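PDB 4Q88: glycoside hydrolase family 88 protein from Bacteroides vulgatus, which probably hydrolyses glycosidic bonds, although its own substrate and activity have not been established. Local coordinates for residues N41-T46 with L145-P150; G47-C52 with A108-L113. All coordinates share one frame; numbering follows the deposited sequence.

Interaction 1: residues N41-T46 with L145-P150; sequences NAVYHT and LYMVMP
Y146 and T46 carry the polar part of this contact. The phenol of Y146 donates a hydrogen bond from OH to OG1 of T46 over 2.7 Å, and OG1 lies at the edge of the ring, in its plane, as suits a phenolic hydrogen. That threonine oxygen gives its own proton back to its helix: OG1 of T46 bonds to the backbone O of V43, also at 2.7 Å, meeting the carbonyl on a lone pair and in its plane with a C=O...donor angle of 129°. The rotation about CA-CB sets this up, because chi1 of 71° places OG1 between the backbone N and the carbonyl carbon, folded back within reach of the preceding turn.

The apolar part centres on V43, which presents one methyl, CG2, to both neighbours. CG2 rests 3.8 Å from SE of M147, a selenomethionine, and approaches CE1 of Y146 obliquely at 4.2 Å. The flexible chain of M147 bends at both chi2 and chi3, bringing SE round to the valine. Tyrosine suits helix axes 11.5 Å apart, being long enough to bring its OH to a side chain of the other helix. Beyond the pair, Y146 also meets the ring of W214 and L349 of helix 341-358, while V43 touches F342.

Joining helices 39-55 and 144-159 near the chain's centre is consistent with the family's (alpha/alpha)6 barrel. All four touching residues are buried, and the relay from phenol to threonine to carbonyl gives both hydroxyls a partner within the protein, with both bond directions fixed.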
ATOM      1  N   ASN A  41      -2.358 -10.963   3.250  1.00 20.84           N
ATOM      2  CA  ASN A  41      -3.122 -11.490   2.128  1.00 20.03           C
ATOM      3  C   ASN A  41      -3.923 -10.418   1.417  1.00 18.21           C
ATOM      4  O   ASN A  41      -3.992 -10.382   0.184  1.00 19.29           O
ATOM      5  CB  ASN A  41      -4.057 -12.599   2.604  1.00 21.13           C
ATOM      6  CG  ASN A  41      -3.300 -13.797   3.130  1.00 23.30           C
ATOM      7  OD1 ASN A  41      -2.280 -14.189   2.569  1.00 24.75           O
ATOM      8  ND2 ASN A  41      -3.848 -14.451   4.144  1.00 23.71           N
ATOM      9  N   ALA A  42      -4.526  -9.516   2.194  1.00 18.02           N
ATOM     10  CA  ALA A  42      -5.358  -8.506   1.614  1.00 17.67           C
ATOM     11  C   ALA A  42      -4.566  -7.545   0.718  1.00 18.15           C
ATOM     12  O   ALA A  42      -5.087  -7.085  -0.283  1.00 17.17           O
ATOM     13  CB  ALA A  42      -6.083  -7.696   2.697  1.00 18.12           C
ATOM     14  N   VAL A  43      -3.319  -7.244   1.085  1.00 18.06           N
ATOM     15  CA  VAL A  43      -2.467  -6.382   0.210  1.00 17.95           C
ATOM     16  C   VAL A  43      -2.163  -7.135  -1.112  1.00 17.63           C
ATOM     17  O   VAL A  43      -2.204  -6.549  -2.161  1.00 17.64           O
ATOM     18  CB  VAL A  43      -1.184  -5.920   0.915  1.00 18.04           C
ATOM     19  CG1 VAL A  43      -0.203  -5.248  -0.074  1.00 17.80           C
ATOM     20  CG2 VAL A  43      -1.577  -4.945   2.007  1.00 19.01           C
ATOM     21  N   TYR A  44      -1.899  -8.433  -1.028  1.00 18.08           N
ATOM     22  CA  TYR A  44      -1.691  -9.241  -2.228  1.00 17.90           C
ATOM     23  C   TYR A  44      -2.952  -9.043  -3.125  1.00 19.23           C
ATOM     24  O   TYR A  44      -2.837  -8.744  -4.326  1.00 19.96           O
ATOM     25  CB  TYR A  44      -1.428 -10.720  -1.966  1.00 19.64           C
ATOM     26  CG  TYR A  44      -1.670 -11.447  -3.287  1.00 19.99           C
ATOM     27  CD1 TYR A  44      -0.743 -11.383  -4.318  1.00 20.81           C
ATOM     28  CD2 TYR A  44      -2.907 -12.037  -3.533  1.00 20.88           C
ATOM     29  CE1 TYR A  44      -1.024 -11.958  -5.581  1.00 22.09           C
ATOM     30  CE2 TYR A  44      -3.194 -12.620  -4.773  1.00 21.71           C
ATOM     31  CZ  TYR A  44      -2.253 -12.577  -5.780  1.00 21.29           C
ATOM     32  OH  TYR A  44      -2.565 -13.070  -7.014  1.00 22.34           O
ATOM     33  N   HIS A  45      -4.155  -9.165  -2.530  1.00 20.03           N
ATOM     34  CA  HIS A  45      -5.389  -8.981  -3.326  1.00 18.97           C
ATOM     35  C   HIS A  45      -5.505  -7.614  -3.940  1.00 18.51           C
ATOM     36  O   HIS A  45      -6.042  -7.514  -5.024  1.00 18.99           O
ATOM     37  CB  HIS A  45      -6.647  -9.419  -2.586  1.00 19.90           C
ATOM     38  CG  HIS A  45      -6.715 -10.898  -2.459  1.00 19.82           C
ATOM     39  ND1 HIS A  45      -7.147 -11.694  -3.498  1.00 21.44           N
ATOM     40  CD2 HIS A  45      -6.237 -11.737  -1.512  1.00 19.44           C
ATOM     41  CE1 HIS A  45      -7.034 -12.959  -3.145  1.00 20.02           C
ATOM     42  NE2 HIS A  45      -6.451 -13.010  -1.959  1.00 19.80           N
ATOM     43  N   THR A  46      -5.073  -6.536  -3.287  1.00 18.57           N
ATOM     44  CA  THR A  46      -4.990  -5.230  -3.993  1.00 18.40           C
ATOM     45  C   THR A  46      -4.128  -5.283  -5.268  1.00 17.97           C
ATOM     46  O   THR A  46      -4.497  -4.717  -6.305  1.00 18.90           O
ATOM     47  CB  THR A  46      -4.565  -4.041  -3.067  1.00 18.20           C
ATOM     48  OG1 THR A  46      -3.182  -4.110  -2.681  1.00 18.27           O
ATOM     49  CG2 THR A  46      -5.430  -4.008  -1.847  1.00 18.11           C
ATOM     50  N   LEU A 145      -2.350   4.118   6.522  1.00 14.89           N
ATOM     51  CA  LEU A 145      -2.779   4.874   5.375  1.00 14.41           C
ATOM     52  C   LEU A 145      -3.051   4.039   4.127  1.00 14.72           C
ATOM     53  O   LEU A 145      -4.012   4.315   3.395  1.00 14.93           O
ATOM     54  CB  LEU A 145      -1.821   6.036   5.058  1.00 14.34           C
ATOM     55  CG  LEU A 145      -1.522   7.020   6.210  1.00 15.63           C
ATOM     56  CD1 LEU A 145      -0.652   8.157   5.668  1.00 17.42           C
ATOM     57  CD2 LEU A 145      -2.818   7.573   6.799  1.00 16.52           C
ATOM     58  N   TYR A 146      -2.187   3.096   3.787  1.00 13.97           N
ATOM     59  CA  TYR A 146      -2.492   2.235   2.682  1.00 15.03           C
ATOM     60  C   TYR A 146      -3.636   1.305   3.042  1.00 14.56           C
ATOM     61  O   TYR A 146      -4.489   1.009   2.179  1.00 16.23           O
ATOM     62  CB  TYR A 146      -1.251   1.433   2.251  1.00 15.67           C
ATOM     63  CG  TYR A 146      -1.501   0.599   1.019  1.00 16.11           C
ATOM     64  CD1 TYR A 146      -2.067  -0.674   1.115  1.00 15.89           C
ATOM     65  CD2 TYR A 146      -1.239   1.093  -0.258  1.00 17.05           C
ATOM     66  CE1 TYR A 146      -2.343  -1.406  -0.047  1.00 16.55           C
ATOM     67  CE2 TYR A 146      -1.479   0.368  -1.385  1.00 17.79           C
ATOM     68  CZ  TYR A 146      -2.075  -0.871  -1.291  1.00 17.87           C
ATOM     69  OH  TYR A 146      -2.335  -1.561  -2.463  1.00 18.75           O
HETATM   70  N   MSE A 147      -3.664   0.799   4.274  1.00 14.67           N
HETATM   71  CA  MSE A 147      -4.704  -0.180   4.611  1.00 14.53           C
HETATM   72  C   MSE A 147      -6.123   0.431   4.477  1.00 17.37           C
HETATM   73  O   MSE A 147      -7.069  -0.229   4.048  1.00 18.77           O
HETATM   74  CB  MSE A 147      -4.468  -0.709   6.011  1.00 16.11           C
HETATM   75  CG  MSE A 147      -3.123  -1.372   6.249  1.00 16.21           C
HETATM   76 SE   MSE A 147      -2.525  -2.618   4.835  0.70 20.19          SE
HETATM   77  CE  MSE A 147      -0.653  -2.026   4.848  1.00 23.08           C
ATOM     78  N   VAL A 148      -6.250   1.678   4.866  1.00 16.86           N
ATOM     79  CA  VAL A 148      -7.572   2.286   5.071  1.00 16.90           C
ATOM     80  C   VAL A 148      -7.911   3.499   4.234  1.00 17.04           C
ATOM     81  O   VAL A 148      -9.100   3.659   3.843  1.00 18.14           O
ATOM     82  CB  VAL A 148      -7.879   2.521   6.574  1.00 15.91           C
ATOM     83  CG1 VAL A 148      -9.366   2.661   6.790  1.00 15.88           C
ATOM     84  CG2 VAL A 148      -7.386   1.373   7.453  1.00 16.99           C
HETATM   85  N   MSE A 149      -6.961   4.355   3.862  1.00 16.13           N
HETATM   86  CA  MSE A 149      -7.367   5.499   3.041  1.00 16.20           C
HETATM   87  C   MSE A 149      -8.124   5.074   1.783  1.00 15.23           C
HETATM   88  O   MSE A 149      -9.135   5.698   1.450  1.00 17.29           O
HETATM   89  CB  MSE A 149      -6.276   6.522   2.627  1.00 16.48           C
HETATM   90  CG  MSE A 149      -5.689   7.269   3.817  1.00 16.34           C
HETATM   91 SE   MSE A 149      -4.826   8.956   3.358  0.70 20.96          SE
HETATM   92  CE  MSE A 149      -3.591   8.221   2.071  1.00 16.76           C
ATOM     93  N   PRO A 150      -7.652   4.077   1.017  1.00 15.22           N
ATOM     94  CA  PRO A 150      -8.410   3.716  -0.195  1.00 16.81           C
ATOM     95  C   PRO A 150      -9.803   3.075   0.103  1.00 18.22           C
ATOM     96  O   PRO A 150     -10.711   3.154  -0.730  1.00 18.14           O
ATOM     97  CB  PRO A 150      -7.507   2.710  -0.902  1.00 16.49           C
ATOM     98  CG  PRO A 150      -6.172   2.855  -0.254  1.00 16.39           C
ATOM     99  CD  PRO A 150      -6.448   3.262   1.158  1.00 15.95           C
TER

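Interaction 2: residues G47-C52 with A108-L113; sequences GNMEVC and ADLYKL
M49, a selenomethionine, lays its folded side chain over D109 and L110 of helix 103-113. Its chain bends at chi2 and chi3 (-51° and -57°), which curls the terminal methyl toward the partner helix. CE of M49 then lies 3.8 Å from CB of D109 and 4.0 Å from CD2 of L110, and it reaches CD1 of L113 more loosely at 4.3 Å. A flexible, unbranched chain suits this place, since it can fit one methyl among an aspartate CB and two leucine methyls.

M49 and D109 run alongside each other pointing opposite ways, so that OD2 of the aspartate comes beside the methionine stem, 3.8 Å from CB of M49. This is van der Waals contact; the charge of D109 is met elsewhere, by a salt bridge from OD1 to K154. The aspartate thus offers its aliphatic CB to M49 while its carboxylate serves a third helix. L110 instead lies nearly perpendicular to M49, and no hydrogen bond joins the two segments.

The helices run at 30° to one another, close to parallel, with M49 and D109 nearest in the backbone. Such helix pairing is consistent with the (alpha/alpha)6 barrel of the family, here further out from the chain's centre. Helix 58-70 touches both helix 39-55 and helix 103-113, through Y60 and L61, while helix 144-159, which carries K154, lies against 103-113.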
ATOM      1  N   GLY A  47      -3.016  -5.996  -5.229  1.00 16.97           N
ATOM      2  CA  GLY A  47      -2.216  -6.217  -6.411  1.00 18.53           C
ATOM      3  C   GLY A  47      -2.924  -7.017  -7.470  1.00 17.31           C
ATOM      4  O   GLY A  47      -2.936  -6.666  -8.653  1.00 18.96           O
ATOM      5  N   ASN A  48      -3.566  -8.099  -7.042  1.00 17.80           N
ATOM      6  CA  ASN A  48      -4.333  -8.931  -7.981  1.00 18.70           C
ATOM      7  C   ASN A  48      -5.450  -8.145  -8.651  1.00 18.68           C
ATOM      8  O   ASN A  48      -5.682  -8.259  -9.865  1.00 19.71           O
ATOM      9  CB  ASN A  48      -4.889 -10.158  -7.281  1.00 18.57           C
ATOM     10  CG  ASN A  48      -5.454 -11.177  -8.271  1.00 19.33           C
ATOM     11  OD1 ASN A  48      -4.802 -11.532  -9.239  1.00 20.39           O
ATOM     12  ND2 ASN A  48      -6.630 -11.653  -8.014  1.00 21.68           N
HETATM   13  N   MSE A  49      -6.154  -7.294  -7.891  1.00 19.32           N
HETATM   14  CA  MSE A  49      -7.219  -6.501  -8.496  1.00 19.29           C
HETATM   15  C   MSE A  49      -6.649  -5.499  -9.518  1.00 19.29           C
HETATM   16  O   MSE A  49      -7.297  -5.158 -10.557  1.00 19.63           O
HETATM   17  CB  MSE A  49      -8.021  -5.825  -7.342  1.00 20.31           C
HETATM   18  CG  MSE A  49      -8.834  -6.739  -6.410  1.00 22.02           C
HETATM   19 SE   MSE A  49      -9.964  -7.931  -7.502  0.70 28.03          SE
HETATM   20  CE  MSE A  49     -11.013  -6.700  -8.563  1.00 25.69           C
ATOM     21  N   GLU A  50      -5.462  -4.983  -9.234  1.00 18.67           N
ATOM     22  CA  GLU A  50      -4.745  -4.131 -10.207  1.00 19.25           C
ATOM     23  C   GLU A  50      -4.453  -4.899 -11.510  1.00 19.31           C
ATOM     24  O   GLU A  50      -4.716  -4.385 -12.619  1.00 19.60           O
ATOM     25  CB  GLU A  50      -3.464  -3.592  -9.616  1.00 19.92           C
ATOM     26  CG  GLU A  50      -2.929  -2.380 -10.351  1.00 21.33           C
ATOM     27  CD  GLU A  50      -3.762  -1.126 -10.106  1.00 24.32           C
ATOM     28  OE1 GLU A  50      -4.443  -1.010  -9.058  1.00 25.75           O
ATOM     29  OE2 GLU A  50      -3.753  -0.214 -10.975  1.00 26.76           O
ATOM     30  N   VAL A  51      -3.972  -6.121 -11.383  1.00 19.67           N
ATOM     31  CA  VAL A  51      -3.756  -7.005 -12.571  1.00 20.74           C
ATOM     32  C   VAL A  51      -5.056  -7.262 -13.328  1.00 20.93           C
ATOM     33  O   VAL A  51      -5.079  -7.205 -14.561  1.00 22.75           O
ATOM     34  CB  VAL A  51      -3.089  -8.335 -12.205  1.00 20.80           C
ATOM     35  CG1 VAL A  51      -2.793  -9.158 -13.453  1.00 20.59           C
ATOM     36  CG2 VAL A  51      -1.797  -8.063 -11.477  1.00 20.85           C
ATOM     37  N   CYS A  52      -6.138  -7.492 -12.590  1.00 21.26           N
ATOM     38  CA  CYS A  52      -7.445  -7.677 -13.245  1.00 21.86           C
ATOM     39  C   CYS A  52      -7.887  -6.441 -13.982  1.00 21.81           C
ATOM     40  O   CYS A  52      -8.459  -6.522 -15.109  1.00 21.31           O
ATOM     41  CB  CYS A  52      -8.521  -8.082 -12.278  1.00 23.45           C
ATOM     42  SG  CYS A  52      -8.270  -9.705 -11.578  1.00 24.15           S
ATOM     43  N   ALA A 108     -15.047  -4.037  -2.013  1.00 19.09           N
ATOM     44  CA  ALA A 108     -15.645  -2.942  -2.797  1.00 20.17           C
ATOM     45  C   ALA A 108     -15.387  -3.063  -4.302  1.00 22.18           C
ATOM     46  O   ALA A 108     -16.305  -2.851  -5.148  1.00 20.78           O
ATOM     47  CB  ALA A 108     -15.125  -1.599  -2.322  1.00 20.93           C
ATOM     48  N   ASP A 109     -14.144  -3.379  -4.666  1.00 21.26           N
ATOM     49  CA  ASP A 109     -13.788  -3.580  -6.082  1.00 21.92           C
ATOM     50  C   ASP A 109     -14.627  -4.689  -6.700  1.00 22.62           C
ATOM     51  O   ASP A 109     -15.120  -4.555  -7.826  1.00 22.03           O
ATOM     52  CB  ASP A 109     -12.325  -3.948  -6.246  1.00 21.11           C
ATOM     53  CG  ASP A 109     -11.378  -2.790  -5.957  1.00 22.02           C
ATOM     54  OD1 ASP A 109     -11.797  -1.613  -5.887  1.00 21.73           O
ATOM     55  OD2 ASP A 109     -10.161  -3.109  -5.776  1.00 22.07           O
ATOM     56  N   LEU A 110     -14.806  -5.766  -5.959  1.00 21.26           N
ATOM     57  CA  LEU A 110     -15.620  -6.895  -6.454  1.00 21.62           C
ATOM     58  C   LEU A 110     -17.129  -6.566  -6.530  1.00 22.55           C
ATOM     59  O   LEU A 110     -17.825  -6.957  -7.484  1.00 23.01           O
ATOM     60  CB  LEU A 110     -15.351  -8.131  -5.608  1.00 21.36           C
ATOM     61  CG  LEU A 110     -13.960  -8.729  -5.789  1.00 20.50           C
ATOM     62  CD1 LEU A 110     -13.726  -9.795  -4.741  1.00 22.10           C
ATOM     63  CD2 LEU A 110     -13.724  -9.268  -7.201  1.00 23.12           C
ATOM     64  N   TYR A 111     -17.622  -5.822  -5.558  1.00 21.86           N
ATOM     65  CA  TYR A 111     -18.981  -5.278  -5.623  1.00 23.72           C
ATOM     66  C   TYR A 111     -19.224  -4.420  -6.864  1.00 26.44           C
ATOM     67  O   TYR A 111     -20.288  -4.515  -7.520  1.00 25.96           O
ATOM     68  CB  TYR A 111     -19.237  -4.450  -4.381  1.00 23.45           C
ATOM     69  CG  TYR A 111     -20.582  -3.778  -4.362  1.00 24.52           C
ATOM     70  CD1 TYR A 111     -20.787  -2.588  -5.011  1.00 25.12           C
ATOM     71  CD2 TYR A 111     -21.655  -4.359  -3.688  1.00 25.36           C
ATOM     72  CE1 TYR A 111     -22.026  -1.947  -5.015  1.00 25.68           C
ATOM     73  CE2 TYR A 111     -22.901  -3.726  -3.686  1.00 25.63           C
ATOM     74  CZ  TYR A 111     -23.067  -2.551  -4.364  1.00 27.66           C
ATOM     75  OH  TYR A 111     -24.272  -1.929  -4.359  1.00 31.13           O
ATOM     76  N   LYS A 112     -18.300  -3.514  -7.175  1.00 26.14           N
ATOM     77  CA  LYS A 112     -18.499  -2.710  -8.382  1.00 28.51           C
ATOM     78  C   LYS A 112     -18.685  -3.536  -9.647  1.00 28.85           C
ATOM     79  O   LYS A 112     -19.461  -3.152 -10.548  1.00 27.37           O
ATOM     80  CB  LYS A 112     -17.342  -1.715  -8.569  1.00 30.75           C
ATOM     81  CG  LYS A 112     -17.397  -0.567  -7.577  1.00 33.43           C
ATOM     82  CD  LYS A 112     -18.678   0.276  -7.691  1.00 38.00           C
ATOM     83  CE  LYS A 112     -18.853   0.897  -9.069  1.00 40.59           C
ATOM     84  NZ  LYS A 112     -17.736   1.847  -9.413  1.00 42.22           N
ATOM     85  N   LEU A 113     -17.985  -4.653  -9.732  1.00 26.19           N
ATOM     86  CA  LEU A 113     -18.115  -5.553 -10.885  1.00 28.88           C
ATOM     87  C   LEU A 113     -19.435  -6.293 -10.942  1.00 31.92           C
ATOM     88  O   LEU A 113     -19.948  -6.572 -12.044  1.00 32.35           O
ATOM     89  CB  LEU A 113     -16.989  -6.596 -10.937  1.00 27.92           C
ATOM     90  CG  LEU A 113     -15.589  -6.023 -10.963  1.00 29.39           C
ATOM     91  CD1 LEU A 113     -14.574  -7.157 -10.970  1.00 30.75           C
ATOM     92  CD2 LEU A 113     -15.387  -5.105 -12.156  1.00 28.95           C
TER

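How the interactions relate
From the N terminus, the chain enters helix 39-55, which supplies one side of both contacts: residues 41-46 for interaction 1, then directly 47-52 for interaction 2. It continues through helix 58-70 to helix 103-113, where interaction 2 closes the shorter loop with 55 residues between its segments. Helix 117-132 follows, and helix 144-159 closes the longer one through interaction 1, with 98 residues between. Interaction 2 is therefore nested inside the loop of interaction 1. Their centres are about 12 Å apart; interaction 1 lies nearer the middle of the largely helical chain. Together they tie helix 39-55 to two later helices, at successive levels along its length.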